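Local coordinates for LanC-like protein GCR2 (Arabidopsis thaliana, PDB 3T33) that belongs to the LanC-like family, carries a bound zinc ion and may play a role in abscisic acid signalling, at residues 285-290 and 387-392; 330-335 and 408-413. All coordinates share one frame; numbering follows the deposited sequence.

How the interactions relate
Each interaction includes one loop that binds the same zinc ion in the middle of the helical toroid, and their centres are 6 Å apart. Interaction 1 brings Cys288 to the metal; interaction 2 brings Cys333 and His334. The backbone of Cys333 ties the three loops together: its N lies 3.0 Å from Phe389 O, a probable hydrogen bond, and its O lies 3.3 Å from Cys288 N, probably another. Aromatic packing runs on from one contact to the other, because Phe410 of interaction 2 stacks on the indole of Trp287, on the same face that Phe389 meets in interaction 1. Along the chain the four segments alternate, so the two connections cross.

Interaction 1. Residues 285-290 and 387-392; sequences VHWCHG and SLFEGI. With ZN (zinc ion), chain B.
Trp287 holds CG anti to its own nitrogen (chi1 174°), while Phe389 is turned to chi1 -82°, and these two rotations send an indole and a phenyl ring toward each other near the zinc site of a LanC-like alpha/alpha toroid. Segment 285-290 leads into helix 291-305 and segment 387-392 into helix 392-402; each is an inner loop of the all-helical fold, and the two meet through this single aromatic pair. It is an offset edge-to-face stack in which Phe389 supplies the edge and Trp287 the face. The planes stand at 62°, and the centroid of the six-membered ring of Trp287 is 5.8 Å from that of Phe389. Contact is made off centre, at the rim of the indole: Phe389 CE2 comes over CZ3 of Trp287 at 4.1 Å. The buried rings have further aromatic neighbours, Tyr413 meeting Trp287 edge-to-face and Tyr81 lying against Phe389.

In the loop that carries Phe389, the chain is folded around the hydroxyl of Ser387. Its OG takes weak hydrogen bonds from Gly391 N at 3.0 Å and Glu390 N at 3.2 Å, and is also bonded to Arg384 O, so one hydroxyl joins residues before and after it in the chain. On the other segment, His286 N bonds to His289 O at 2.7 Å, drawing the two ends of the four residues together, with Trp287 and Cys288 between them, and Gly290 then forms the N-cap of helix 291-305. This loop sends neighbouring side chains to different tasks: Trp287 to the packing, Cys288 to the metal. The sulfur of Cys288 sits between its backbone N and carbonyl carbon, and from there SG binds the zinc ion at 2.2 Å.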
loop_
_atom_site.group_PDB
_atom_site.type_symbol
_atom_site.label_atom_id
_atom_site.label_comp_id
_atom_site.label_asym_id
_atom_site.label_seq_id
_atom_site.Cartn_x
_atom_site.Cartn_y
_atom_site.Cartn_z
ATOM N N VAL A 285 -13.546 -3.752 -5.118
ATOM C CA VAL A 285 -13.260 -2.707 -4.092
ATOM C C VAL A 285 -11.913 -3.067 -3.468
ATOM O O VAL A 285 -11.853 -3.625 -2.375
ATOM C CB VAL A 285 -14.393 -2.642 -3.033
ATOM C CG1 VAL A 285 -14.136 -1.526 -1.989
ATOM C CG2 VAL A 285 -15.756 -2.451 -3.713
ATOM N N HIS A 286 -10.834 -2.834 -4.212
ATOM C CA HIS A 286 -9.494 -3.359 -3.842
ATOM C C HIS A 286 -8.571 -2.179 -3.892
ATOM O O HIS A 286 -8.899 -1.169 -4.524
ATOM C CB HIS A 286 -8.907 -4.293 -4.919
ATOM C CG HIS A 286 -9.694 -5.542 -5.205
ATOM N ND1 HIS A 286 -10.714 -6.006 -4.391
ATOM C CD2 HIS A 286 -9.536 -6.475 -6.183
ATOM C CE1 HIS A 286 -11.179 -7.153 -4.884
ATOM N NE2 HIS A 286 -10.452 -7.477 -5.941
ATOM N N TRP A 287 -7.419 -2.311 -3.233
ATOM C CA TRP A 287 -6.302 -1.440 -3.511
ATOM C C TRP A 287 -6.048 -1.543 -5.020
ATOM O O TRP A 287 -5.862 -0.548 -5.666
ATOM C CB TRP A 287 -5.033 -1.947 -2.827
ATOM C CG TRP A 287 -3.876 -1.137 -3.224
ATOM C CD1 TRP A 287 -3.661 0.163 -2.913
ATOM C CD2 TRP A 287 -2.789 -1.532 -4.068
ATOM N NE1 TRP A 287 -2.487 0.597 -3.471
ATOM C CE2 TRP A 287 -1.941 -0.419 -4.205
ATOM C CE3 TRP A 287 -2.463 -2.717 -4.738
ATOM C CZ2 TRP A 287 -0.761 -0.442 -4.989
ATOM C CZ3 TRP A 287 -1.282 -2.750 -5.496
ATOM C CH2 TRP A 287 -0.445 -1.623 -5.602
ATOM N N CYS A 288 -5.941 -2.755 -5.561
ATOM C CA CYS A 288 -5.459 -2.880 -6.946
ATOM C C CYS A 288 -6.459 -2.260 -7.910
ATOM O O CYS A 288 -6.061 -1.472 -8.754
ATOM C CB CYS A 288 -4.987 -4.294 -7.316
ATOM S SG CYS A 288 -6.188 -5.526 -7.075
ATOM N N HIS A 289 -7.747 -2.506 -7.711
ATOM C CA HIS A 289 -8.809 -1.891 -8.533
ATOM C C HIS A 289 -9.956 -1.430 -7.638
ATOM O O HIS A 289 -10.424 -2.177 -6.772
ATOM C CB HIS A 289 -9.396 -2.918 -9.522
ATOM C CG HIS A 289 -8.366 -3.608 -10.380
ATOM N ND1 HIS A 289 -7.711 -2.973 -11.421
ATOM C CD2 HIS A 289 -7.898 -4.886 -10.357
ATOM C CE1 HIS A 289 -6.871 -3.830 -11.980
ATOM N NE2 HIS A 289 -6.963 -4.997 -11.357
ATOM N N GLY A 290 -10.443 -0.225 -7.853
ATOM C CA GLY A 290 -11.626 0.203 -7.104
ATOM C C GLY A 290 -11.330 1.323 -6.119
ATOM O O GLY A 290 -10.248 1.910 -6.110
ATOM N N SER A 387 3.009 -14.338 1.525
ATOM C CA SER A 387 3.551 -13.167 0.874
ATOM C C SER A 387 3.113 -11.826 1.528
ATOM O O SER A 387 2.140 -11.761 2.313
ATOM C CB SER A 387 3.134 -13.177 -0.587
ATOM O OG SER A 387 1.724 -13.177 -0.721
ATOM N N LEU A 388 3.830 -10.767 1.185
ATOM C CA LEU A 388 3.471 -9.453 1.565
ATOM C C LEU A 388 2.136 -9.022 0.910
ATOM O O LEU A 388 1.222 -8.574 1.618
ATOM C CB LEU A 388 4.587 -8.513 1.178
ATOM C CG LEU A 388 4.966 -7.345 2.120
ATOM C CD1 LEU A 388 5.052 -6.015 1.364
ATOM C CD2 LEU A 388 4.101 -7.210 3.397
ATOM N N PHE A 389 1.994 -9.145 -0.424
ATOM C CA PHE A 389 0.801 -8.602 -1.091
ATOM C C PHE A 389 -0.446 -9.472 -1.149
ATOM O O PHE A 389 -1.528 -8.980 -1.423
ATOM C CB PHE A 389 1.120 -7.962 -2.436
ATOM C CG PHE A 389 1.650 -6.530 -2.328
ATOM C CD1 PHE A 389 2.896 -6.271 -1.766
ATOM C CD2 PHE A 389 0.894 -5.452 -2.803
ATOM C CE1 PHE A 389 3.360 -4.950 -1.619
ATOM C CE2 PHE A 389 1.360 -4.135 -2.701
ATOM C CZ PHE A 389 2.602 -3.870 -2.083
ATOM N N GLU A 390 -0.338 -10.739 -0.797
ATOM C CA GLU A 390 -1.469 -11.640 -0.949
ATOM C C GLU A 390 -1.747 -12.358 0.332
ATOM O O GLU A 390 -2.915 -12.643 0.647
ATOM C CB GLU A 390 -1.183 -12.694 -1.999
ATOM C CG GLU A 390 -1.252 -12.181 -3.427
ATOM C CD GLU A 390 -0.937 -13.259 -4.504
ATOM O OE1 GLU A 390 -0.438 -14.373 -4.145
ATOM O OE2 GLU A 390 -1.191 -12.963 -5.711
ATOM N N GLY A 391 -0.677 -12.711 1.042
ATOM C CA GLY A 391 -0.831 -13.529 2.252
ATOM C C GLY A 391 -0.754 -12.762 3.576
ATOM O O GLY A 391 -1.011 -11.532 3.628
ATOM N N ILE A 392 -0.379 -13.483 4.632
ATOM C CA ILE A 392 -0.497 -12.944 5.955
ATOM C C ILE A 392 0.676 -12.049 6.264
ATOM O O ILE A 392 0.666 -11.339 7.266
ATOM C CB ILE A 392 -0.658 -14.034 7.076
ATOM C CG1 ILE A 392 0.554 -14.976 7.157
ATOM C CG2 ILE A 392 -1.889 -14.813 6.859
ATOM C CD1 ILE A 392 0.495 -15.976 8.289
HETATM ZN ZN ZN B . -4.767 -7.006 -6.249
#

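Interaction 2. Residues 330-335 and 408-413; sequences VGICHG and ALFPGY. With ZN (zinc ion), chain B.
The phenyl ring of Phe410 receives the branch methyl of Ile332 obliquely at CZ, while the indole of Trp287 stacks on the ring and Tyr341 meets it at a steep angle of about 65°. The pyrrolidine of Pro411 adds a second surface for the same methyl, so Ile332 CG2 touches both rings, reaching CG of Pro411 at 4.2 Å. The centre of this buried apolar contact lies about 4 Å from the centre of the chain, in the core of the LanC-like alpha/alpha toroid, and the contact joins the C-terminal loop after helix 392-402 to the loop that carries two zinc ligands.

Ile332 has CG2 anti to its backbone N and CG1 beside that nitrogen, which leaves the methyl to lead toward the aromatic ring. Ile332 CG2 approaches Phe410 CZ to 3.2 Å, so short for two carbons that the exact value is doubtful, and CE1 of Phe410 to 3.7 Å. Phe410 itself extends CG anti to its nitrogen (chi1 -174°), and the two side chains run past each other in opposite senses. A type II beta turn, closed by Tyr413 N bonding to Phe410 O at 3.0 Å, presents Phe410 and Pro411; Gly412 takes the positive phi of its third position.

Gly335 is the N-cap of helix 336-350. Past Ile332 the chain turns to the metal. His334, whose ring meets that of His286, and Cys333 bind the zinc ion together, through ND1 of His334 at 1.9 Å and SG of Cys333 at 2.3 Å.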
loop_
_atom_site.group_PDB
_atom_site.type_symbol
_atom_site.label_atom_id
_atom_site.label_comp_id
_atom_site.label_asym_id
_atom_site.label_seq_id
_atom_site.Cartn_x
_atom_site.Cartn_y
_atom_site.Cartn_z
ATOM N N VAL A 330 -7.675 -11.791 2.870
ATOM C CA VAL A 330 -6.973 -11.323 4.037
ATOM C C VAL A 330 -6.020 -10.152 3.719
ATOM O O VAL A 330 -5.746 -9.339 4.603
ATOM C CB VAL A 330 -6.151 -12.511 4.615
ATOM C CG1 VAL A 330 -4.909 -12.810 3.701
ATOM C CG2 VAL A 330 -5.699 -12.286 6.136
ATOM N N GLY A 331 -5.551 -10.050 2.463
ATOM C CA GLY A 331 -4.289 -9.409 2.138
ATOM C C GLY A 331 -4.249 -7.924 1.838
ATOM O O GLY A 331 -5.190 -7.212 2.085
ATOM N N ILE A 332 -3.118 -7.474 1.306
ATOM C CA ILE A 332 -2.836 -6.103 1.031
ATOM C C ILE A 332 -3.373 -5.651 -0.330
ATOM O O ILE A 332 -4.107 -4.648 -0.390
ATOM C CB ILE A 332 -1.324 -5.863 1.123
ATOM C CG1 ILE A 332 -0.850 -5.850 2.586
ATOM C CG2 ILE A 332 -0.897 -4.577 0.413
ATOM C CD1 ILE A 332 -1.259 -4.647 3.410
ATOM N N CYS A 333 -3.019 -6.368 -1.391
ATOM C CA CYS A 333 -3.471 -6.024 -2.734
ATOM C C CYS A 333 -4.986 -5.848 -2.777
ATOM O O CYS A 333 -5.486 -4.747 -3.008
ATOM C CB CYS A 333 -3.038 -7.097 -3.736
ATOM S SG CYS A 333 -2.703 -6.472 -5.400
ATOM N N HIS A 334 -5.710 -6.939 -2.552
ATOM C CA HIS A 334 -7.168 -6.908 -2.566
ATOM C C HIS A 334 -7.746 -7.666 -1.375
ATOM O O HIS A 334 -8.261 -8.774 -1.525
ATOM C CB HIS A 334 -7.705 -7.493 -3.873
ATOM C CG HIS A 334 -6.832 -8.556 -4.462
ATOM N ND1 HIS A 334 -5.842 -8.283 -5.382
ATOM C CD2 HIS A 334 -6.798 -9.895 -4.261
ATOM C CE1 HIS A 334 -5.238 -9.407 -5.723
ATOM N NE2 HIS A 334 -5.799 -10.401 -5.058
ATOM N N GLY A 335 -7.658 -7.061 -0.196
ATOM C CA GLY A 335 -8.169 -7.677 1.015
ATOM C C GLY A 335 -8.403 -6.672 2.126
ATOM O O GLY A 335 -8.400 -5.463 1.894
ATOM N N ALA A 408 1.647 5.466 9.557
ATOM C CA ALA A 408 1.346 4.313 8.701
ATOM C C ALA A 408 1.192 4.679 7.245
ATOM O O ALA A 408 0.402 5.554 6.931
ATOM C CB ALA A 408 0.096 3.647 9.154
ATOM N N LEU A 409 1.982 4.011 6.397
ATOM C CA LEU A 409 1.994 4.161 4.923
ATOM C C LEU A 409 1.717 2.847 4.159
ATOM O O LEU A 409 2.419 1.900 4.400
ATOM C CB LEU A 409 3.350 4.704 4.492
ATOM C CG LEU A 409 3.649 6.086 5.099
ATOM C CD1 LEU A 409 5.160 6.512 4.871
ATOM C CD2 LEU A 409 2.702 7.180 4.563
ATOM N N PHE A 410 0.711 2.795 3.255
ATOM C CA PHE A 410 0.460 1.567 2.463
ATOM C C PHE A 410 1.797 1.160 1.747
ATOM O O PHE A 410 2.396 1.973 1.071
ATOM C CB PHE A 410 -0.668 1.784 1.465
ATOM C CG PHE A 410 -1.094 0.531 0.699
ATOM C CD1 PHE A 410 -0.306 -0.021 -0.298
ATOM C CD2 PHE A 410 -2.313 -0.049 0.938
ATOM C CE1 PHE A 410 -0.737 -1.168 -1.027
ATOM C CE2 PHE A 410 -2.723 -1.195 0.234
ATOM C CZ PHE A 410 -1.910 -1.738 -0.753
ATOM N N PRO A 411 2.289 -0.075 1.986
ATOM C CA PRO A 411 3.641 -0.485 1.508
ATOM C C PRO A 411 3.727 -0.399 -0.029
ATOM O O PRO A 411 2.832 -0.899 -0.748
ATOM C CB PRO A 411 3.763 -1.931 1.979
ATOM C CG PRO A 411 2.341 -2.423 2.073
ATOM C CD PRO A 411 1.461 -1.213 2.409
ATOM N N GLY A 412 4.747 0.275 -0.544
ATOM C CA GLY A 412 4.880 0.362 -1.986
ATOM C C GLY A 412 3.868 1.299 -2.648
ATOM O O GLY A 412 3.780 1.336 -3.869
ATOM N N TYR A 413 3.114 2.053 -1.839
ATOM C CA TYR A 413 2.160 2.996 -2.396
ATOM C C TYR A 413 2.299 4.406 -1.827
ATOM O O TYR A 413 2.613 5.371 -2.538
ATOM C CB TYR A 413 0.719 2.511 -2.289
ATOM C CG TYR A 413 -0.175 3.191 -3.347
ATOM C CD1 TYR A 413 -0.044 2.852 -4.734
ATOM C CD2 TYR A 413 -1.098 4.186 -2.992
ATOM C CE1 TYR A 413 -0.856 3.447 -5.730
ATOM C CE2 TYR A 413 -1.937 4.807 -3.974
ATOM C CZ TYR A 413 -1.798 4.443 -5.338
ATOM O OH TYR A 413 -2.558 5.079 -6.310
HETATM ZN ZN ZN B . -4.767 -7.006 -6.249
#